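Local coordinates for protein probable porin (Pseudomonas aeruginosa, PDB 4FSO) that probably forms a beta-barrel pore of the OprD family in the outer membrane, through which small solutes would pass, at residues T274-W279 / Q316-F321; L298-Q303 / E312-L317. One frame throughout, in Å; residues are numbered along the deposited sequence.

Contact 1 of 2, residues T274-W279 / Q316-F321. With C8E ((hydroxyethyloxy)tri(ethyloxy)octane), chain F.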
loop_
_atom_site.group_PDB
_atom_site.type_symbol
_atom_site.label_atom_id
_atom_site.label_comp_id
_atom_site.label_asym_id
_atom_site.label_seq_id
_atom_site.Cartn_x
_atom_site.Cartn_y
_atom_site.Cartn_z
ATOM N N THR A 274 3.955 -13.003 -17.133
ATOM C CA THR A 274 3.730 -11.587 -17.025
ATOM C C THR A 274 5.073 -10.904 -17.023
ATOM O O THR A 274 5.931 -11.188 -16.176
ATOM C CB THR A 274 2.983 -11.257 -15.730
ATOM O OG1 THR A 274 1.862 -12.140 -15.599
ATOM C CG2 THR A 274 2.494 -9.817 -15.749
ATOM N N LEU A 275 5.242 -10.019 -18.001
ATOM C CA LEU A 275 6.413 -9.163 -18.103
ATOM C C LEU A 275 5.990 -7.730 -17.832
ATOM O O LEU A 275 5.059 -7.221 -18.437
ATOM C CB LEU A 275 7.068 -9.284 -19.479
ATOM C CG LEU A 275 8.441 -8.615 -19.504
ATOM C CD1 LEU A 275 9.399 -9.406 -18.644
ATOM C CD2 LEU A 275 8.972 -8.493 -20.913
ATOM N N SER A 276 6.651 -7.092 -16.884
ATOM C CA SER A 276 6.292 -5.736 -16.509
ATOM C C SER A 276 7.502 -4.810 -16.515
ATOM O O SER A 276 8.596 -5.167 -16.036
ATOM C CB SER A 276 5.610 -5.715 -15.151
ATOM O OG SER A 276 4.613 -6.715 -15.084
ATOM N N ALA A 277 7.286 -3.626 -17.085
ATOM C CA ALA A 277 8.302 -2.594 -17.183
ATOM C C ALA A 277 7.762 -1.325 -16.530
ATOM O O ALA A 277 6.659 -0.905 -16.821
ATOM C CB ALA A 277 8.651 -2.343 -18.627
ATOM N N GLY A 278 8.541 -0.726 -15.639
ATOM C CA GLY A 278 8.097 0.452 -14.933
ATOM C C GLY A 278 9.078 1.598 -15.041
ATOM O O GLY A 278 10.270 1.395 -15.231
ATOM N N TRP A 279 8.554 2.807 -14.923
ATOM C CA TRP A 279 9.354 4.002 -14.975
ATOM C C TRP A 279 8.850 4.977 -13.911
ATOM O O TRP A 279 7.652 5.224 -13.794
ATOM C CB TRP A 279 9.221 4.652 -16.350
ATOM C CG TRP A 279 9.799 6.036 -16.386
ATOM C CD1 TRP A 279 11.019 6.411 -15.922
ATOM C CD2 TRP A 279 9.186 7.219 -16.902
ATOM N NE1 TRP A 279 11.210 7.751 -16.101
ATOM C CE2 TRP A 279 10.103 8.276 -16.711
ATOM C CE3 TRP A 279 7.962 7.494 -17.514
ATOM C CZ2 TRP A 279 9.825 9.588 -17.107
ATOM C CZ3 TRP A 279 7.700 8.793 -17.914
ATOM C CH2 TRP A 279 8.625 9.820 -17.706
ATOM N N GLN A 316 12.152 -0.229 -13.720
ATOM C CA GLN A 316 11.863 -1.537 -13.165
ATOM C C GLN A 316 11.621 -2.545 -14.267
ATOM O O GLN A 316 11.063 -2.224 -15.314
ATOM C CB GLN A 316 10.642 -1.495 -12.239
ATOM C CG GLN A 316 10.178 -2.865 -11.696
ATOM C CD GLN A 316 8.985 -2.772 -10.736
ATOM O OE1 GLN A 316 8.444 -3.790 -10.307
ATOM N NE2 GLN A 316 8.574 -1.540 -10.397
ATOM N N LEU A 317 12.072 -3.763 -14.009
ATOM C CA LEU A 317 11.724 -4.910 -14.794
ATOM C C LEU A 317 11.203 -5.933 -13.798
ATOM O O LEU A 317 11.782 -6.128 -12.731
ATOM C CB LEU A 317 12.974 -5.443 -15.479
ATOM C CG LEU A 317 12.849 -5.870 -16.941
ATOM C CD1 LEU A 317 13.989 -6.799 -17.259
ATOM C CD2 LEU A 317 11.506 -6.526 -17.245
ATOM N N ARG A 318 10.102 -6.584 -14.138
ATOM C CA ARG A 318 9.499 -7.577 -13.249
ATOM C C ARG A 318 8.934 -8.746 -14.066
ATOM O O ARG A 318 8.463 -8.592 -15.203
ATOM C CB ARG A 318 8.392 -6.923 -12.409
ATOM C CG ARG A 318 7.559 -7.883 -11.599
ATOM C CD ARG A 318 6.336 -7.188 -11.055
ATOM N NE ARG A 318 5.436 -8.111 -10.381
ATOM C CZ ARG A 318 5.004 -7.975 -9.132
ATOM N NH1 ARG A 318 5.390 -6.943 -8.401
ATOM N NH2 ARG A 318 4.190 -8.891 -8.615
ATOM N N TYR A 319 8.984 -9.930 -13.494
ATOM C CA TYR A 319 8.415 -11.062 -14.187
ATOM C C TYR A 319 7.597 -11.853 -13.190
ATOM O O TYR A 319 8.044 -12.097 -12.069
ATOM C CB TYR A 319 9.519 -11.902 -14.801
ATOM C CG TYR A 319 9.061 -13.267 -15.209
ATOM C CD1 TYR A 319 8.365 -13.452 -16.396
ATOM C CD2 TYR A 319 9.331 -14.383 -14.406
ATOM C CE1 TYR A 319 7.942 -14.704 -16.778
ATOM C CE2 TYR A 319 8.912 -15.635 -14.777
ATOM C CZ TYR A 319 8.211 -15.793 -15.966
ATOM O OH TYR A 319 7.785 -17.044 -16.352
ATOM N N ASP A 320 6.380 -12.215 -13.574
ATOM C CA ASP A 320 5.528 -13.003 -12.690
ATOM C C ASP A 320 5.171 -14.285 -13.396
ATOM O O ASP A 320 4.809 -14.269 -14.577
ATOM C CB ASP A 320 4.238 -12.263 -12.329
ATOM C CG ASP A 320 4.473 -11.074 -11.432
ATOM O OD1 ASP A 320 4.526 -11.270 -10.201
ATOM O OD2 ASP A 320 4.581 -9.946 -11.966
ATOM N N PHE A 321 5.282 -15.394 -12.679
ATOM C CA PHE A 321 4.948 -16.693 -13.243
ATOM C C PHE A 321 4.005 -17.465 -12.328
ATOM O O PHE A 321 4.348 -17.784 -11.175
ATOM C CB PHE A 321 6.218 -17.503 -13.504
ATOM C CG PHE A 321 5.979 -18.768 -14.270
ATOM C CD1 PHE A 321 4.920 -18.864 -15.162
ATOM C CD2 PHE A 321 6.804 -19.870 -14.093
ATOM C CE1 PHE A 321 4.691 -20.037 -15.868
ATOM C CE2 PHE A 321 6.582 -21.036 -14.795
ATOM C CZ PHE A 321 5.522 -21.116 -15.685
HETATM C C3 C8E F . 10.283 -4.483 -22.060
HETATM C C4 C8E F . 11.661 -3.855 -22.253
HETATM C C5 C8E F . 12.280 -3.449 -20.916
HETATM C C6 C8E F . 12.305 -1.936 -20.724
HETATM C C7 C8E F . 12.146 -1.569 -19.250
HETATM C C8 C8E F . 12.318 -0.062 -19.086
HETATM O O9 C8E F . 11.191 0.598 -18.534
HETATM C C10 C8E F . 10.345 1.235 -19.475
HETATM C C11 C8E F . 9.267 2.023 -18.726
HETATM O O12 C8E F . 7.975 1.726 -19.208
#

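Contact 2 of 2, residues L298-Q303 / E312-L317. With C8E ((hydroxyethyloxy)tri(ethyloxy)octane), chain G.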
loop_
_atom_site.group_PDB
_atom_site.type_symbol
_atom_site.label_atom_id
_atom_site.label_comp_id
_atom_site.label_asym_id
_atom_site.label_seq_id
_atom_site.Cartn_x
_atom_site.Cartn_y
_atom_site.Cartn_z
ATOM N N LEU A 298 3.400 3.939 -5.608
ATOM C CA LEU A 298 4.217 4.157 -6.802
ATOM C C LEU A 298 4.616 2.834 -7.445
ATOM O O LEU A 298 4.706 1.824 -6.767
ATOM C CB LEU A 298 5.464 4.967 -6.439
ATOM C CG LEU A 298 5.197 6.390 -5.941
ATOM C CD1 LEU A 298 6.421 6.929 -5.196
ATOM C CD2 LEU A 298 4.803 7.328 -7.133
ATOM N N ALA A 299 4.863 2.854 -8.750
ATOM C CA ALA A 299 5.290 1.673 -9.506
ATOM C C ALA A 299 6.551 1.010 -8.977
ATOM O O ALA A 299 6.680 -0.221 -9.045
ATOM C CB ALA A 299 5.477 2.020 -10.977
ATOM N N ASN A 300 7.486 1.823 -8.485
ATOM C CA ASN A 300 8.734 1.280 -7.958
ATOM C C ASN A 300 8.778 1.167 -6.431
ATOM O O ASN A 300 9.852 1.184 -5.824
ATOM C CB ASN A 300 9.954 2.031 -8.512
ATOM C CG ASN A 300 10.053 1.938 -10.020
ATOM O OD1 ASN A 300 9.302 1.201 -10.658
ATOM N ND2 ASN A 300 10.994 2.684 -10.603
ATOM N N TYR A 301 7.615 1.055 -5.806
ATOM C CA TYR A 301 7.613 0.685 -4.394
ATOM C C TYR A 301 7.930 -0.793 -4.256
ATOM O O TYR A 301 7.140 -1.643 -4.642
ATOM C CB TYR A 301 6.296 0.979 -3.685
ATOM C CG TYR A 301 6.348 0.453 -2.266
ATOM C CD1 TYR A 301 7.294 0.942 -1.362
ATOM C CD2 TYR A 301 5.502 -0.562 -1.842
ATOM C CE1 TYR A 301 7.369 0.452 -0.070
ATOM C CE2 TYR A 301 5.567 -1.054 -0.543
ATOM C CZ TYR A 301 6.499 -0.543 0.343
ATOM O OH TYR A 301 6.564 -1.033 1.645
ATOM N N LEU A 302 9.090 -1.080 -3.690
ATOM C CA LEU A 302 9.609 -2.441 -3.600
ATOM C C LEU A 302 9.611 -2.912 -2.148
ATOM O O LEU A 302 9.069 -2.236 -1.282
ATOM C CB LEU A 302 11.009 -2.527 -4.237
ATOM C CG LEU A 302 10.910 -3.169 -5.612
ATOM C CD1 LEU A 302 9.988 -2.358 -6.531
ATOM C CD2 LEU A 302 12.281 -3.421 -6.251
ATOM N N GLN A 303 10.219 -4.065 -1.880
ATOM C CA GLN A 303 10.148 -4.670 -0.546
ATOM C C GLN A 303 10.827 -3.788 0.490
ATOM O O GLN A 303 10.317 -3.615 1.605
ATOM C CB GLN A 303 10.767 -6.054 -0.563
ATOM C CG GLN A 303 10.473 -6.935 0.649
ATOM C CD GLN A 303 11.274 -8.236 0.597
ATOM O OE1 GLN A 303 11.338 -8.904 -0.450
ATOM N NE2 GLN A 303 11.919 -8.578 1.711
ATOM N N GLU A 312 14.926 11.678 -7.905
ATOM C CA GLU A 312 15.338 10.337 -8.280
ATOM C C GLU A 312 14.619 9.850 -9.550
ATOM O O GLU A 312 13.437 10.116 -9.760
ATOM C CB GLU A 312 15.125 9.398 -7.094
ATOM C CG GLU A 312 15.260 7.906 -7.393
ATOM C CD GLU A 312 15.626 7.073 -6.155
ATOM O OE1 GLU A 312 15.202 7.424 -5.033
ATOM O OE2 GLU A 312 16.356 6.064 -6.303
ATOM N N ARG A 313 15.352 9.163 -10.415
ATOM C CA ARG A 313 14.738 8.477 -11.542
ATOM C C ARG A 313 15.110 7.022 -11.469
ATOM O O ARG A 313 16.249 6.674 -11.118
ATOM C CB ARG A 313 15.250 9.046 -12.854
ATOM C CG ARG A 313 15.580 10.497 -12.745
ATOM C CD ARG A 313 16.188 10.968 -13.996
ATOM N NE ARG A 313 16.195 12.414 -14.034
ATOM C CZ ARG A 313 16.738 13.116 -15.014
ATOM N NH1 ARG A 313 17.314 12.482 -16.040
ATOM N NH2 ARG A 313 16.700 14.443 -14.955
ATOM N N SER A 314 14.153 6.174 -11.817
ATOM C CA SER A 314 14.353 4.745 -11.721
ATOM C C SER A 314 13.567 3.999 -12.790
ATOM O O SER A 314 12.568 4.502 -13.324
ATOM C CB SER A 314 13.982 4.240 -10.311
ATOM O OG SER A 314 12.679 4.658 -9.905
ATOM N N TRP A 315 14.036 2.796 -13.107
ATOM C CA TRP A 315 13.281 1.892 -13.962
ATOM C C TRP A 315 13.200 0.499 -13.346
ATOM O O TRP A 315 14.048 0.112 -12.541
ATOM C CB TRP A 315 13.830 1.856 -15.395
ATOM C CG TRP A 315 15.190 1.274 -15.497
ATOM C CD1 TRP A 315 16.375 1.955 -15.580
ATOM C CD2 TRP A 315 15.522 -0.119 -15.530
ATOM N NE1 TRP A 315 17.420 1.071 -15.654
ATOM C CE2 TRP A 315 16.924 -0.211 -15.625
ATOM C CE3 TRP A 315 14.769 -1.300 -15.484
ATOM C CZ2 TRP A 315 17.591 -1.435 -15.673
ATOM C CZ3 TRP A 315 15.428 -2.508 -15.533
ATOM C CH2 TRP A 315 16.824 -2.571 -15.628
ATOM N N GLN A 316 12.152 -0.229 -13.720
ATOM C CA GLN A 316 11.863 -1.537 -13.165
ATOM C C GLN A 316 11.621 -2.545 -14.267
ATOM O O GLN A 316 11.063 -2.224 -15.314
ATOM C CB GLN A 316 10.642 -1.495 -12.239
ATOM C CG GLN A 316 10.178 -2.865 -11.696
ATOM C CD GLN A 316 8.985 -2.772 -10.736
ATOM O OE1 GLN A 316 8.444 -3.790 -10.307
ATOM N NE2 GLN A 316 8.574 -1.540 -10.397
ATOM N N LEU A 317 12.072 -3.763 -14.009
ATOM C CA LEU A 317 11.724 -4.910 -14.794
ATOM C C LEU A 317 11.203 -5.933 -13.798
ATOM O O LEU A 317 11.782 -6.128 -12.731
ATOM C CB LEU A 317 12.974 -5.443 -15.479
ATOM C CG LEU A 317 12.849 -5.870 -16.941
ATOM C CD1 LEU A 317 13.989 -6.799 -17.259
ATOM C CD2 LEU A 317 11.506 -6.526 -17.245
HETATM C C1 C8E G . 13.515 0.513 -24.032
HETATM C C2 C8E G . 13.836 1.646 -23.059
HETATM C C3 C8E G . 14.184 1.158 -21.648
HETATM C C4 C8E G . 15.019 2.189 -20.887
HETATM C C5 C8E G . 14.561 2.447 -19.448
HETATM C C6 C8E G . 13.724 3.715 -19.308
HETATM C C7 C8E G . 13.947 4.389 -17.962
HETATM C C8 C8E G . 14.693 5.706 -18.163
HETATM O O9 C8E G . 14.954 6.309 -16.914
HETATM C C10 C8E G . 15.650 5.446 -16.042
HETATM C C11 C8E G . 16.603 6.262 -15.180
HETATM O O12 C8E G . 17.544 5.396 -14.589
HETATM C C13 C8E G . 18.829 5.526 -15.174
HETATM C C14 C8E G . 19.605 4.212 -15.099
#

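Contact 1 of 2, residues T274-W279 / Q316-F321
Thr274 and Ser276 lie against Asp320 and Arg318 of the neighbouring strand, and those two, two residues apart, are salt-bridged to each other. The grip is side-on: NE of Arg318 meets OD2 of Asp320 at 2.6 Å and NH2 meets OD1, each carboxylate oxygen using its syn lone pair. Arg318 runs out extended from CG to NE, while CG of Asp320 lies beside its own backbone N (chi1 -69°), which turns the carboxylate back along the strand toward the guanidinium edge. Across the strands Thr274 CB packs on Asp320 CB at 3.8 Å and Ser276 CB faces Arg318 CB. Segments 274-279 and 316-321 are neighbouring antiparallel strands of the porin's barrel wall, their axes 4.6 Å apart. Hydrogen-bonded pairs form at Thr274-Asp320, Ser276-Arg318 and Gly278-Gln316; five of the six backbone bonds are regular in distance and angle, such as Asp320 N to Thr274 O at 2.8 Å, but Thr274 N to Asp320 O is weak (126° at the hydrogen). The other face of the wall is mostly apolar and carries Leu275, Ala277, Leu317 and Tyr319. There Leu275 CD1 reaches across to Leu317 CD2 at 3.8 Å, the two leucines meeting by their branch ends. A C8E detergent molecule lies on this face, its C7 3.6 Å from Ala277 CB, consistent with a surface turned to the membrane.

Contact 2 of 2, residues L298-Q303 / E312-L317
Ser314 is the first residue of segment 312-317 to touch segment 298-303: its OG accepts a hydrogen bond from Asn300 ND2 at 2.7 Å, lying nearly in the plane of the asparagine amide. The hydroxyl is brought there by a chi1 of 52°, between the backbone N and the carbonyl carbon. Phe307 and Gln280 also pack on the Ser314 side chain. Trp315 points the opposite way, and a C8E detergent lies along its ring edge, with C10 3.6 Å from Trp315 CD1. In the porin barrel the strand separates a detergent-binding outer surface from an inner one, and the loop 298-303 folds against the inner side, consistent with the inward-folded loops known from porins. Next comes Gln316, whose extended side chain passes Asn300 in the opposite direction, the two amide planes 61° apart. Its NE2 donates to two oxygens, Ala299 O at 2.7 Å and Asn300 OD1 at 2.8 Å, both close to the plane of its own amide. The approach to the Ala299 carbonyl is from above, 45° out of that carbonyl's plane. With one oxygen taken from the backbone and one from a side chain, the two acceptors favour one orientation of the glutamine amide, and Asn300 is held at both ends of its own amide. Leu302 CD1 comes within 4.2 Å of the same NE2. A type I turn from Leu298 to Tyr301 presents Ala299 and Asn300 to the strand.

Both contacts use strand 313-322 and share Gln316, whose backbone belongs to the pairing of contact 1 while its side-chain amide serves contact 2. Contact 1 is strand-to-strand, partly buried wall, where regular backbone bonds do most of the joining. Contact 2 is buried within the barrel and irregular: no backbone-to-backbone bond crosses it, and three bonds from side-chain amides hold a loop against the wall. The charged pair of contact 1 and the neutral amides of contact 2 lie on the same face of the strand, whereas detergent lies on the other face in both. The two contacts also pack against each other, Trp279 CD1 lying 3.6 Å from Ser314 O.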